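Local coordinates for protein PelD (PDB 4ETX) that binds the second messenger cyclic di-GMP and, as an effector of that nucleotide, takes part in pellicle formation by Pseudomonas aeruginosa, at residues A[209-214]-A[247-252]; A[187-192]-A[240-245]; A[9-14]-A[213-218]; A[5-10]-A[235-240]; A[165-170]-A[217-222]. All blocks are in the same frame, centred on the assembly; numbering follows the deposited sequence.

Overall arrangement
All five contacts belong to the C-terminal GGDEF-family domain or join it to helix 2-18, at the start of this construct. Contacts 1, 2 and 4 use helix 239-256 or the turn that leads into it. Contacts 2, 3 and 5 reach the same four-stranded antiparallel sheet. Contacts 3 and 4 both start from helix 2-18, with centres about 9 Å apart. Contacts 4 and 5 are the most distant pair, about 20 Å between centres. Along the chain the order is helix 2-18, helix 165-184, strand 188-195, helix 201-210, strand 217-222 and helix 239-256. Contacts 1, 3 and 4 together hold Arg7, Arg213, Asp216, Thr237 and Arg248, which bind cyclic di-GMP, so the site draws on sequence-distant parts.

Contact 1: A[209-214]-A[247-252]; sequences EGSQRG and QRLRIL
Arg213 and Arg248 cross at an angle, one guanidinium face against the edge of the other. Arg213 NH2 comes to 3.2 Å from Arg248 NE, and since both are donors this is no hydrogen bond. Arg248 NE sits over one face of the Arg213 group, while Arg213 NH2 meets the edge of the Arg248 group near its plane. The two planes stand 78° apart, almost perpendicular. Arg213 NH2 also lies 3.6 Å from Arg248 CD, so the aliphatic part of Arg248 shares the contact. Both arginines are seen to bind cyclic di-GMP, which is absent from this chain. The pairing is consistent with a pocket for the anionic nucleotide. The Asp216 side chain lies close to Arg213 and is also seen to bind the nucleotide.

In this GGDEF-family domain the contact joins the end of helix 201-210 and its following loop to helix 239-256. Beside the arginines, Leu249 and Leu252 pack their methyls on Ser211. Leu249 CD1 lies 3.5 Å from Ser211 OG, and Leu252 CD2 lies 3.6 Å from Ser211 CB. The Ser211 hydroxyl is turned between its own backbone N and carbonyl carbon (chi1 72°), and it bonds back to the Leu208 carbonyl. Leu249 and Leu252 continue onto Leu208 and Leu207 of helix 201-210. The Arg213 chain is bent at chi2 and chi3. Tyr245, one turn before Leu249, packs its ring against Arg213 NH1.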
# COMPACT_ATOMS: atom_id res chain seq x y z
N GLU A 209 5.76 -10.86 18.20
CA GLU A 209 5.51 -9.42 18.19
C GLU A 209 6.80 -8.62 18.01
O GLU A 209 6.84 -7.65 17.24
CB GLU A 209 4.75 -9.00 19.46
CG GLU A 209 3.30 -9.46 19.41
CD GLU A 209 2.47 -9.12 20.63
OE1 GLU A 209 2.99 -8.60 21.64
OE2 GLU A 209 1.26 -9.42 20.57
N GLY A 210 7.85 -9.06 18.70
CA GLY A 210 9.17 -8.47 18.56
C GLY A 210 9.82 -8.59 17.19
O GLY A 210 10.71 -7.80 16.87
N SER A 211 9.40 -9.57 16.39
CA SER A 211 9.93 -9.79 15.02
C SER A 211 9.43 -8.80 13.95
O SER A 211 9.98 -8.76 12.85
CB SER A 211 9.60 -11.19 14.52
OG SER A 211 8.21 -11.30 14.20
N GLN A 212 8.37 -8.07 14.26
CA GLN A 212 7.77 -7.14 13.32
C GLN A 212 8.83 -6.18 12.75
O GLN A 212 9.59 -5.58 13.50
CB GLN A 212 6.65 -6.38 14.02
CG GLN A 212 5.84 -5.45 13.16
CD GLN A 212 6.20 -3.97 13.40
OE1 GLN A 212 5.31 -3.13 13.57
NE2 GLN A 212 7.49 -3.66 13.40
N ARG A 213 8.85 -6.04 11.43
CA ARG A 213 9.82 -5.20 10.72
C ARG A 213 9.18 -4.62 9.44
O ARG A 213 8.23 -5.19 8.93
CB ARG A 213 11.12 -6.00 10.42
CG ARG A 213 10.89 -7.32 9.69
CD ARG A 213 11.74 -8.48 10.29
NE ARG A 213 11.06 -9.80 10.27
CZ ARG A 213 11.71 -10.97 10.25
NH1 ARG A 213 11.05 -12.12 10.25
NH2 ARG A 213 13.05 -11.00 10.22
N GLY A 214 9.66 -3.47 8.97
CA GLY A 214 9.12 -2.76 7.77
C GLY A 214 7.80 -3.13 7.08
O GLY A 214 7.76 -3.97 6.20
N GLN A 247 11.50 -18.42 7.14
CA GLN A 247 12.88 -18.91 7.34
C GLN A 247 13.60 -18.04 8.38
O GLN A 247 14.18 -18.57 9.32
CB GLN A 247 13.65 -19.02 6.01
CG GLN A 247 15.04 -19.73 6.16
CD GLN A 247 15.72 -20.11 4.82
OE1 GLN A 247 15.93 -19.27 3.93
NE2 GLN A 247 16.09 -21.39 4.70
N ARG A 248 13.56 -16.72 8.22
CA ARG A 248 14.08 -15.80 9.25
C ARG A 248 13.43 -16.04 10.62
O ARG A 248 14.11 -16.05 11.64
CB ARG A 248 13.90 -14.34 8.82
CG ARG A 248 14.86 -13.91 7.65
CD ARG A 248 14.92 -12.38 7.47
NE ARG A 248 13.61 -11.81 7.17
CZ ARG A 248 13.03 -11.81 5.98
NH1 ARG A 248 13.64 -12.34 4.92
NH2 ARG A 248 11.83 -11.26 5.84
N LEU A 249 12.11 -16.22 10.63
CA LEU A 249 11.37 -16.44 11.86
C LEU A 249 11.85 -17.73 12.57
O LEU A 249 12.02 -17.76 13.82
CB LEU A 249 9.88 -16.46 11.54
CG LEU A 249 8.83 -15.88 12.49
CD1 LEU A 249 9.20 -14.47 12.95
CD2 LEU A 249 7.43 -15.88 11.85
N ARG A 250 12.09 -18.79 11.80
CA ARG A 250 12.56 -20.06 12.38
C ARG A 250 13.95 -19.91 13.02
O ARG A 250 14.22 -20.52 14.05
CB ARG A 250 12.56 -21.19 11.34
CG ARG A 250 11.17 -21.57 10.86
CD ARG A 250 11.17 -22.93 10.08
NE ARG A 250 9.81 -23.33 9.68
CZ ARG A 250 8.95 -24.00 10.44
NH1 ARG A 250 9.27 -24.36 11.69
NH2 ARG A 250 7.74 -24.33 9.96
N ILE A 251 14.81 -19.13 12.39
CA ILE A 251 16.14 -18.80 12.90
C ILE A 251 16.01 -18.04 14.24
O ILE A 251 16.69 -18.36 15.21
CB ILE A 251 16.94 -17.98 11.86
CG1 ILE A 251 17.36 -18.88 10.68
CG2 ILE A 251 18.18 -17.34 12.51
CD1 ILE A 251 17.91 -18.11 9.46
N LEU A 252 15.10 -17.07 14.27
CA LEU A 252 14.81 -16.32 15.48
C LEU A 252 14.29 -17.23 16.62
O LEU A 252 14.74 -17.13 17.76
CB LEU A 252 13.83 -15.18 15.16
CG LEU A 252 13.34 -14.24 16.26
CD1 LEU A 252 14.47 -13.54 17.04
CD2 LEU A 252 12.35 -13.20 15.65

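Contact 2: A[187-192]-A[240-245]; sequences PACLYA and EGSQGY
Tyr191 of the strand gives its hydroxyl proton to the backbone carbonyl of Ser242 on helix 239-256, with OH 2.7 Å from Ser242 O. The bond is short, but the donor stands 58° out of the carbonyl plane, so it does not follow a lone pair. The phenol meets this oxygen at its edge.

The tight part is the ring pair and Cys189. Tyr191 CE2 approaches Tyr245 CD2 to 3.6 Å. The rings are inclined by 31°, with centroids 5.5 Å apart, and the side chains run past each other in opposite directions. The first torsion of Tyr245 carries the ring from the helix toward the sheet. Next to it Cys189 CB meets Ser242 CB at 3.6 Å, where strand and helix backbones come nearest. Ser242 OG bonds to the carbonyl of Ser238, the N-cap residue. The axes are 8.8 Å apart and 28° from parallel. This is a helix laid along one face of the antiparallel sheet.

Gln243 marks the looser, solvent side. Its backbone turns it away, yet a bend at chi2 brings its amide back past the phenol. Its OE1 is bonded to Gln272 NE2 of strand 268-275. The buried phenol hydroxyl therefore has a fixed acceptor within the helix backbone. This is the one hydrogen bond between the two segments, beside close carbon-carbon packing.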
# COMPACT_ATOMS: atom_id res chain seq x y z
N PRO A 187 1.34 -9.45 -5.28
CA PRO A 187 1.10 -10.47 -4.26
C PRO A 187 1.18 -9.88 -2.85
O PRO A 187 1.81 -8.85 -2.65
CB PRO A 187 2.22 -11.48 -4.49
CG PRO A 187 3.32 -10.72 -5.15
CD PRO A 187 2.67 -9.58 -5.92
N ALA A 188 0.52 -10.54 -1.90
CA ALA A 188 0.76 -10.29 -0.47
C ALA A 188 0.51 -11.63 0.21
O ALA A 188 -0.04 -12.55 -0.42
CB ALA A 188 -0.20 -9.23 0.06
N CYS A 189 0.92 -11.74 1.47
CA CYS A 189 0.74 -12.97 2.23
C CYS A 189 0.26 -12.74 3.66
O CYS A 189 0.77 -11.86 4.36
CB CYS A 189 2.05 -13.76 2.27
SG CYS A 189 1.79 -15.49 2.80
N LEU A 190 -0.72 -13.54 4.08
CA LEU A 190 -1.20 -13.54 5.45
C LEU A 190 -0.75 -14.83 6.12
O LEU A 190 -1.03 -15.93 5.60
CB LEU A 190 -2.73 -13.51 5.50
CG LEU A 190 -3.50 -12.21 5.73
CD1 LEU A 190 -4.97 -12.45 5.48
CD2 LEU A 190 -3.28 -11.65 7.16
N TYR A 191 -0.09 -14.70 7.26
CA TYR A 191 0.23 -15.84 8.12
C TYR A 191 -0.60 -15.71 9.38
O TYR A 191 -0.62 -14.63 10.00
CB TYR A 191 1.72 -15.82 8.52
CG TYR A 191 2.71 -16.40 7.52
CD1 TYR A 191 2.83 -17.79 7.35
CD2 TYR A 191 3.55 -15.56 6.76
CE1 TYR A 191 3.76 -18.33 6.44
CE2 TYR A 191 4.45 -16.09 5.85
CZ TYR A 191 4.55 -17.47 5.68
OH TYR A 191 5.44 -18.00 4.77
N ALA A 192 -1.23 -16.81 9.79
CA ALA A 192 -1.83 -16.91 11.12
C ALA A 192 -1.08 -17.92 12.00
O ALA A 192 -0.99 -19.11 11.65
CB ALA A 192 -3.29 -17.33 10.99
N GLU A 240 8.69 -15.74 -2.91
CA GLU A 240 10.05 -15.85 -2.38
C GLU A 240 10.23 -15.03 -1.07
O GLU A 240 10.85 -15.52 -0.13
CB GLU A 240 11.14 -15.53 -3.42
CG GLU A 240 11.34 -14.06 -3.75
CD GLU A 240 12.39 -13.81 -4.82
OE1 GLU A 240 13.14 -14.75 -5.18
OE2 GLU A 240 12.46 -12.66 -5.32
N GLY A 241 9.63 -13.84 -1.00
CA GLY A 241 9.69 -13.01 0.21
C GLY A 241 8.94 -13.57 1.42
O GLY A 241 9.42 -13.52 2.57
N SER A 242 7.75 -14.11 1.18
CA SER A 242 6.96 -14.59 2.31
C SER A 242 7.50 -15.94 2.80
O SER A 242 7.39 -16.24 4.00
CB SER A 242 5.49 -14.68 1.95
OG SER A 242 5.35 -15.41 0.75
N GLN A 243 8.09 -16.74 1.90
CA GLN A 243 8.77 -17.97 2.35
C GLN A 243 10.05 -17.65 3.15
O GLN A 243 10.30 -18.25 4.21
CB GLN A 243 9.06 -18.94 1.19
CG GLN A 243 7.79 -19.54 0.48
CD GLN A 243 6.73 -20.06 1.46
OE1 GLN A 243 5.65 -19.48 1.58
NE2 GLN A 243 7.04 -21.15 2.14
N GLY A 244 10.82 -16.67 2.66
CA GLY A 244 11.99 -16.11 3.37
C GLY A 244 11.67 -15.52 4.74
O GLY A 244 12.45 -15.68 5.71
N TYR A 245 10.50 -14.89 4.84
CA TYR A 245 10.01 -14.37 6.11
C TYR A 245 9.97 -15.49 7.19
O TYR A 245 10.47 -15.31 8.30
CB TYR A 245 8.62 -13.72 5.93
CG TYR A 245 7.92 -13.45 7.24
CD1 TYR A 245 8.22 -12.32 7.99
CD2 TYR A 245 6.96 -14.33 7.73
CE1 TYR A 245 7.59 -12.07 9.20
CE2 TYR A 245 6.30 -14.09 8.94
CZ TYR A 245 6.63 -12.96 9.66
OH TYR A 245 6.03 -12.70 10.87

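Contact 3: A[9-14]-A[213-218]; sequences SLLGLR and RGLDVQ
Leu11 on helix 2-18 and Gly214 in the loop before strand 217-222 bring their CA atoms to 6.6 Å, the nearest backbone approach of the two segments. Gly214 presents its CA directly to the helix, 3.6 Å from Leu11 CD2 and 3.8 Å from Leu11 CD1. With no side chain, it lets the branched end of Leu11 rest against the backbone itself. Leu215 then leans its methyls back toward the helix. Its side chain crosses that of Leu11 at a slant, and Leu215 CD2 lies 4.4 Å from Leu10 CB. The same loop carries Arg213 and Asp216, both seen to bind cyclic di-GMP, so the contact packs helix 2-18, at the start of this construct, against a loop of the binding site in the GGDEF-family domain.

Arg14, one turn after Leu10, covers Leu215 as well. Its chain runs extended from the helix (chi1 -167°), and a bend at chi3 brings the guanidinium over Leu215. Leu215 CD1 sits above one face, toward the rim, 3.8 Å from Arg14 NH1. In the guanidinium plane, a water accepts from Arg14 NH1 at 2.7 Å and donates to Asp216 O at 2.9 Å. The hydroxyl of Tyr173, on helix 165-184, is a second partner of NH1.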
# COMPACT_ATOMS: atom_id res chain seq x y z
N SER A 9 10.87 2.20 -0.92
CA SER A 9 10.41 3.57 -1.19
C SER A 9 9.32 4.00 -0.19
O SER A 9 9.36 5.10 0.38
CB SER A 9 9.86 3.67 -2.62
OG SER A 9 10.89 3.49 -3.57
N LEU A 10 8.34 3.13 -0.01
CA LEU A 10 7.22 3.41 0.89
C LEU A 10 7.66 3.50 2.35
O LEU A 10 7.16 4.34 3.10
CB LEU A 10 6.11 2.38 0.71
CG LEU A 10 5.33 2.50 -0.61
CD1 LEU A 10 4.38 1.32 -0.75
CD2 LEU A 10 4.55 3.85 -0.68
N LEU A 11 8.61 2.66 2.75
CA LEU A 11 9.15 2.72 4.10
C LEU A 11 9.90 4.03 4.35
O LEU A 11 9.75 4.62 5.43
CB LEU A 11 10.02 1.50 4.40
CG LEU A 11 9.18 0.23 4.63
CD1 LEU A 11 10.06 -1.03 4.53
CD2 LEU A 11 8.43 0.30 5.96
N GLY A 12 10.70 4.46 3.36
CA GLY A 12 11.35 5.78 3.36
C GLY A 12 10.38 6.95 3.55
O GLY A 12 10.61 7.84 4.40
N LEU A 13 9.31 6.96 2.75
CA LEU A 13 8.23 7.94 2.90
C LEU A 13 7.56 7.91 4.28
O LEU A 13 7.34 8.98 4.87
CB LEU A 13 7.17 7.78 1.79
CG LEU A 13 6.10 8.88 1.72
CD1 LEU A 13 6.77 10.26 1.44
CD2 LEU A 13 5.07 8.54 0.65
N ARG A 14 7.23 6.71 4.77
CA ARG A 14 6.61 6.58 6.10
C ARG A 14 7.51 7.15 7.19
O ARG A 14 7.02 7.77 8.14
CB ARG A 14 6.24 5.11 6.41
CG ARG A 14 5.32 4.91 7.62
CD ARG A 14 4.90 3.42 7.78
NE ARG A 14 6.02 2.59 8.22
CZ ARG A 14 5.92 1.32 8.60
NH1 ARG A 14 4.74 0.71 8.59
NH2 ARG A 14 6.99 0.66 9.02
N ARG A 213 8.85 -6.04 11.43
CA ARG A 213 9.82 -5.20 10.72
C ARG A 213 9.18 -4.62 9.44
O ARG A 213 8.23 -5.19 8.93
CB ARG A 213 11.12 -6.00 10.42
CG ARG A 213 10.89 -7.32 9.69
CD ARG A 213 11.74 -8.48 10.29
NE ARG A 213 11.06 -9.80 10.27
CZ ARG A 213 11.71 -10.97 10.25
NH1 ARG A 213 11.05 -12.12 10.25
NH2 ARG A 213 13.05 -11.00 10.22
N GLY A 214 9.66 -3.47 8.97
CA GLY A 214 9.12 -2.76 7.77
C GLY A 214 7.80 -3.13 7.08
O GLY A 214 7.76 -3.97 6.20
N LEU A 215 6.70 -2.48 7.41
CA LEU A 215 5.42 -2.69 6.65
C LEU A 215 4.63 -3.95 7.05
O LEU A 215 3.41 -4.02 6.85
CB LEU A 215 5.64 -2.68 5.12
CG LEU A 215 5.18 -1.47 4.28
CD1 LEU A 215 5.44 -0.16 4.93
CD2 LEU A 215 5.67 -1.50 2.81
N ASP A 216 5.30 -4.94 7.61
CA ASP A 216 4.52 -6.06 8.19
C ASP A 216 3.63 -5.49 9.27
O ASP A 216 4.06 -4.61 10.02
CB ASP A 216 5.45 -7.14 8.70
CG ASP A 216 6.34 -7.70 7.59
OD1 ASP A 216 6.01 -7.54 6.38
OD2 ASP A 216 7.36 -8.32 7.92
N VAL A 217 2.36 -5.92 9.31
CA VAL A 217 1.43 -5.47 10.36
C VAL A 217 0.80 -6.67 11.07
O VAL A 217 0.54 -7.72 10.44
CB VAL A 217 0.31 -4.52 9.83
CG1 VAL A 217 0.86 -3.12 9.55
CG2 VAL A 217 -0.36 -5.07 8.58
N GLN A 218 0.52 -6.53 12.37
CA GLN A 218 0.04 -7.68 13.14
C GLN A 218 -1.24 -7.36 13.87
O GLN A 218 -1.53 -6.19 14.14
CB GLN A 218 1.10 -8.15 14.15
CG GLN A 218 2.50 -8.32 13.54
CD GLN A 218 3.54 -8.80 14.55
OE1 GLN A 218 3.40 -8.59 15.76
NE2 GLN A 218 4.62 -9.43 14.05
O HOH W 1 4.30 -1.70 9.61

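Contact 4: A[5-10]-A[235-240]; sequences SLRSSL and PLTSAE
Arg7 crosses from helix 2-18 to the turn 235-238, and its side chain touches the turn along most of its length. From CB the chain leaves with CG anti to the carbonyl carbon (chi1 -70°). Arg7 CG then packs 3.7 Å from Leu236 CB, the two side chains running in opposite directions. Arg7 CD passes 3.5 Å from both Pro235 O and Leu236 O. A bend at chi3 then turns the guanidinium toward the backbone of Leu236, and NE and CZ follow past Leu236 O. At the tip, Arg7 NH1 donates to Leu236 O at 2.8 Å with an N-H...O angle of 155°. The oxygen lies close to the guanidinium plane, while the donor is tilted 21° from the carbonyl plane. Arg7 NH1 also gives a bond to a water at 3.1 Å. This water accepts from Ser238 N too, so it bridges the arginine to the start of helix 239-256. Arg7 and Thr237 are both seen to bind cyclic di-GMP.

Deeper in, Leu10 CD1 meets Leu236 CD1 at 3.7 Å, the side chains roughly at right angles. Leu10 and Leu236 both also touch His148 of helix 136-153, and Pro235 packs on Tyr173 and Ser177 of helix 165-184. The turn following strand 228-234 is thus wedged among three helices.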
# COMPACT_ATOMS: atom_id res chain seq x y z
N SER A 5 11.89 -2.94 -3.86
CA SER A 5 12.12 -1.54 -4.23
C SER A 5 10.94 -0.69 -3.77
O SER A 5 11.13 0.29 -3.07
CB SER A 5 12.33 -1.37 -5.74
OG SER A 5 13.66 -1.68 -6.10
N LEU A 6 9.74 -1.13 -4.14
CA LEU A 6 8.49 -0.43 -3.82
C LEU A 6 8.31 -0.30 -2.32
O LEU A 6 8.00 0.79 -1.82
CB LEU A 6 7.26 -1.17 -4.38
CG LEU A 6 6.71 -0.98 -5.80
CD1 LEU A 6 7.70 -1.43 -6.84
CD2 LEU A 6 5.41 -1.79 -5.94
N ARG A 7 8.48 -1.43 -1.62
CA ARG A 7 8.39 -1.47 -0.16
C ARG A 7 9.39 -0.50 0.47
O ARG A 7 9.03 0.24 1.36
CB ARG A 7 8.63 -2.89 0.39
CG ARG A 7 7.55 -3.91 0.09
CD ARG A 7 7.56 -5.14 1.09
NE ARG A 7 8.87 -5.78 1.23
CZ ARG A 7 9.37 -6.71 0.41
NH1 ARG A 7 8.68 -7.15 -0.64
NH2 ARG A 7 10.58 -7.19 0.63
N SER A 8 10.64 -0.54 0.00
CA SER A 8 11.71 0.37 0.46
C SER A 8 11.38 1.86 0.25
O SER A 8 11.58 2.68 1.15
CB SER A 8 13.05 0.03 -0.21
OG SER A 8 13.42 -1.30 0.17
N SER A 9 10.87 2.20 -0.92
CA SER A 9 10.41 3.57 -1.19
C SER A 9 9.32 4.00 -0.19
O SER A 9 9.36 5.10 0.38
CB SER A 9 9.86 3.67 -2.62
OG SER A 9 10.89 3.49 -3.57
N LEU A 10 8.34 3.13 -0.01
CA LEU A 10 7.22 3.41 0.89
C LEU A 10 7.66 3.50 2.35
O LEU A 10 7.16 4.34 3.10
CB LEU A 10 6.11 2.38 0.71
CG LEU A 10 5.33 2.50 -0.61
CD1 LEU A 10 4.38 1.32 -0.75
CD2 LEU A 10 4.55 3.85 -0.68
N PRO A 235 2.44 -7.05 3.27
CA PRO A 235 2.06 -6.38 2.00
C PRO A 235 3.16 -6.43 0.95
O PRO A 235 4.34 -6.46 1.30
CB PRO A 235 1.83 -4.91 2.42
CG PRO A 235 1.85 -4.91 3.96
CD PRO A 235 2.68 -6.10 4.37
N LEU A 236 2.76 -6.39 -0.33
CA LEU A 236 3.70 -6.22 -1.44
C LEU A 236 4.84 -7.22 -1.36
O LEU A 236 6.01 -6.88 -1.50
CB LEU A 236 4.27 -4.79 -1.48
CG LEU A 236 3.23 -3.69 -1.72
CD1 LEU A 236 3.83 -2.29 -1.56
CD2 LEU A 236 2.58 -3.88 -3.13
N THR A 237 4.48 -8.47 -1.12
CA THR A 237 5.49 -9.48 -0.91
C THR A 237 5.23 -10.69 -1.80
O THR A 237 4.16 -11.29 -1.75
CB THR A 237 5.57 -9.85 0.58
OG1 THR A 237 4.32 -10.41 0.99
CG2 THR A 237 5.83 -8.67 1.43
N SER A 238 6.23 -11.06 -2.59
CA SER A 238 6.15 -12.23 -3.45
C SER A 238 6.28 -13.49 -2.61
O SER A 238 6.55 -13.41 -1.40
CB SER A 238 7.27 -12.22 -4.50
OG SER A 238 8.54 -12.40 -3.87
N ALA A 239 6.08 -14.63 -3.27
CA ALA A 239 6.25 -15.96 -2.67
C ALA A 239 7.68 -16.17 -2.16
O ALA A 239 7.87 -16.74 -1.08
CB ALA A 239 5.89 -17.02 -3.68
N GLU A 240 8.69 -15.74 -2.91
CA GLU A 240 10.05 -15.85 -2.38
C GLU A 240 10.23 -15.03 -1.07
O GLU A 240 10.85 -15.52 -0.13
CB GLU A 240 11.14 -15.53 -3.42
CG GLU A 240 11.34 -14.06 -3.75
CD GLU A 240 12.39 -13.81 -4.82
OE1 GLU A 240 13.14 -14.75 -5.18
OE2 GLU A 240 12.46 -12.66 -5.32
O HOH W 2 9.25 -9.94 -1.93

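Contact 5: A[165-170]-A[217-222]; sequences IDAQRF and VQLRLR
Phe170 turns its ring so that one face looks at Leu219 and an edge at Val217. Leu219 CB stands over the ring centre, 4.3 Å from the centroid of Phe170 and 12° off the normal, a CH-pi contact. At the edge, Phe170 CD1 lies 3.6 Å from Val217 O, close to the ring plane. Phe170 CD1 is also 3.7 Å from Val217 CG2, where the two side chains meet at a slant. CG of Phe170 is anti to its backbone N (chi1 -174°), which extends the ring from the helix onto the strand.

The helix crosses the strand at 124°, with axes 7.6 Å apart. Helix 165-184 here covers one face of the domain's antiparallel sheet at one of its edge strands, 217-222. Phe170 continues inward onto Leu231 and Leu233 of the next strand.

On one flank Leu219 CD1 lies alongside Ala167, 3.6 Å from Ala167 CA, so the helix backbone itself is close. On the other flank the aliphatic part of Arg169 covers Val217, with Arg169 CD 3.7 Å from Val217 CG1. The chain of Arg169 then bends at chi3 and returns toward its own helix. There Arg169 NH1 makes a salt bridge to Asp166 OD1 at 3.3 Å, its hydrogen bond weak.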
# COMPACT_ATOMS: atom_id res chain seq x y z
N ILE A 165 -4.51 1.99 17.25
CA ILE A 165 -3.80 2.36 16.01
C ILE A 165 -3.25 1.13 15.26
O ILE A 165 -3.12 1.16 14.04
CB ILE A 165 -2.70 3.45 16.24
CG1 ILE A 165 -1.34 2.82 16.58
CG2 ILE A 165 -3.15 4.48 17.30
CD1 ILE A 165 -0.14 3.73 16.31
N ASP A 166 -2.96 0.06 16.01
CA ASP A 166 -2.43 -1.18 15.43
C ASP A 166 -3.49 -1.95 14.64
O ASP A 166 -3.21 -2.45 13.55
CB ASP A 166 -1.80 -2.06 16.52
CG ASP A 166 -0.48 -1.50 17.05
OD1 ASP A 166 0.02 -0.50 16.48
OD2 ASP A 166 0.05 -2.06 18.03
N ALA A 167 -4.70 -2.05 15.19
CA ALA A 167 -5.84 -2.61 14.46
C ALA A 167 -6.21 -1.76 13.22
O ALA A 167 -6.56 -2.30 12.17
CB ALA A 167 -7.04 -2.76 15.38
N GLN A 168 -6.15 -0.44 13.37
CA GLN A 168 -6.46 0.50 12.29
C GLN A 168 -5.50 0.33 11.12
O GLN A 168 -5.93 0.30 9.97
CB GLN A 168 -6.42 1.95 12.79
CG GLN A 168 -7.75 2.50 13.31
CD GLN A 168 -7.56 3.59 14.37
OE1 GLN A 168 -6.44 4.02 14.64
NE2 GLN A 168 -8.65 4.02 14.98
N ARG A 169 -4.20 0.23 11.43
CA ARG A 169 -3.16 0.06 10.41
C ARG A 169 -3.27 -1.28 9.66
O ARG A 169 -3.13 -1.31 8.44
CB ARG A 169 -1.75 0.25 11.01
CG ARG A 169 -0.61 0.39 9.97
CD ARG A 169 0.79 0.43 10.61
NE ARG A 169 1.03 1.64 11.40
CZ ARG A 169 1.09 1.69 12.73
NH1 ARG A 169 0.95 0.59 13.47
NH2 ARG A 169 1.30 2.85 13.34
N PHE A 170 -3.50 -2.37 10.40
CA PHE A 170 -3.72 -3.72 9.84
C PHE A 170 -4.93 -3.75 8.89
O PHE A 170 -4.87 -4.32 7.80
CB PHE A 170 -3.96 -4.75 10.96
CG PHE A 170 -4.06 -6.18 10.46
CD1 PHE A 170 -2.94 -7.00 10.44
CD2 PHE A 170 -5.27 -6.69 10.01
CE1 PHE A 170 -3.01 -8.30 9.96
CE2 PHE A 170 -5.36 -7.99 9.53
CZ PHE A 170 -4.23 -8.80 9.51
N VAL A 217 2.36 -5.92 9.31
CA VAL A 217 1.43 -5.47 10.36
C VAL A 217 0.80 -6.67 11.07
O VAL A 217 0.54 -7.72 10.44
CB VAL A 217 0.31 -4.52 9.83
CG1 VAL A 217 0.86 -3.12 9.55
CG2 VAL A 217 -0.36 -5.07 8.58
N GLN A 218 0.52 -6.53 12.37
CA GLN A 218 0.04 -7.68 13.14
C GLN A 218 -1.24 -7.36 13.87
O GLN A 218 -1.53 -6.19 14.14
CB GLN A 218 1.10 -8.15 14.15
CG GLN A 218 2.50 -8.32 13.54
CD GLN A 218 3.54 -8.80 14.55
OE1 GLN A 218 3.40 -8.59 15.76
NE2 GLN A 218 4.62 -9.43 14.05
N LEU A 219 -1.99 -8.41 14.20
CA LEU A 219 -3.19 -8.28 15.03
C LEU A 219 -3.22 -9.46 15.99
O LEU A 219 -3.08 -10.61 15.57
CB LEU A 219 -4.44 -8.28 14.17
CG LEU A 219 -5.74 -7.70 14.71
CD1 LEU A 219 -5.62 -6.19 14.82
CD2 LEU A 219 -6.88 -8.10 13.76
N ARG A 220 -3.35 -9.15 17.29
CA ARG A 220 -3.42 -10.14 18.36
C ARG A 220 -4.87 -10.48 18.63
O ARG A 220 -5.66 -9.57 18.89
CB ARG A 220 -2.82 -9.57 19.64
CG ARG A 220 -1.46 -8.94 19.46
CD ARG A 220 -1.06 -8.03 20.64
NE ARG A 220 -1.94 -6.87 20.82
CZ ARG A 220 -1.63 -5.82 21.57
NH1 ARG A 220 -0.46 -5.75 22.21
NH2 ARG A 220 -2.50 -4.81 21.69
N LEU A 221 -5.22 -11.76 18.60
CA LEU A 221 -6.62 -12.19 18.73
C LEU A 221 -6.81 -13.49 19.52
O LEU A 221 -5.85 -14.25 19.72
CB LEU A 221 -7.25 -12.35 17.32
CG LEU A 221 -7.24 -11.16 16.34
CD1 LEU A 221 -7.62 -11.64 14.95
CD2 LEU A 221 -8.14 -9.99 16.79
N ARG A 222 -8.04 -13.73 19.98
CA ARG A 222 -8.43 -15.06 20.45
C ARG A 222 -9.43 -15.67 19.47
O ARG A 222 -10.37 -15.00 19.04
CB ARG A 222 -9.03 -15.02 21.87
CG ARG A 222 -7.99 -14.77 22.96
CD ARG A 222 -8.34 -15.36 24.33
NE ARG A 222 -7.17 -15.18 25.19
CZ ARG A 222 -6.25 -16.11 25.46
NH1 ARG A 222 -6.38 -17.36 25.00
NH2 ARG A 222 -5.21 -15.79 26.22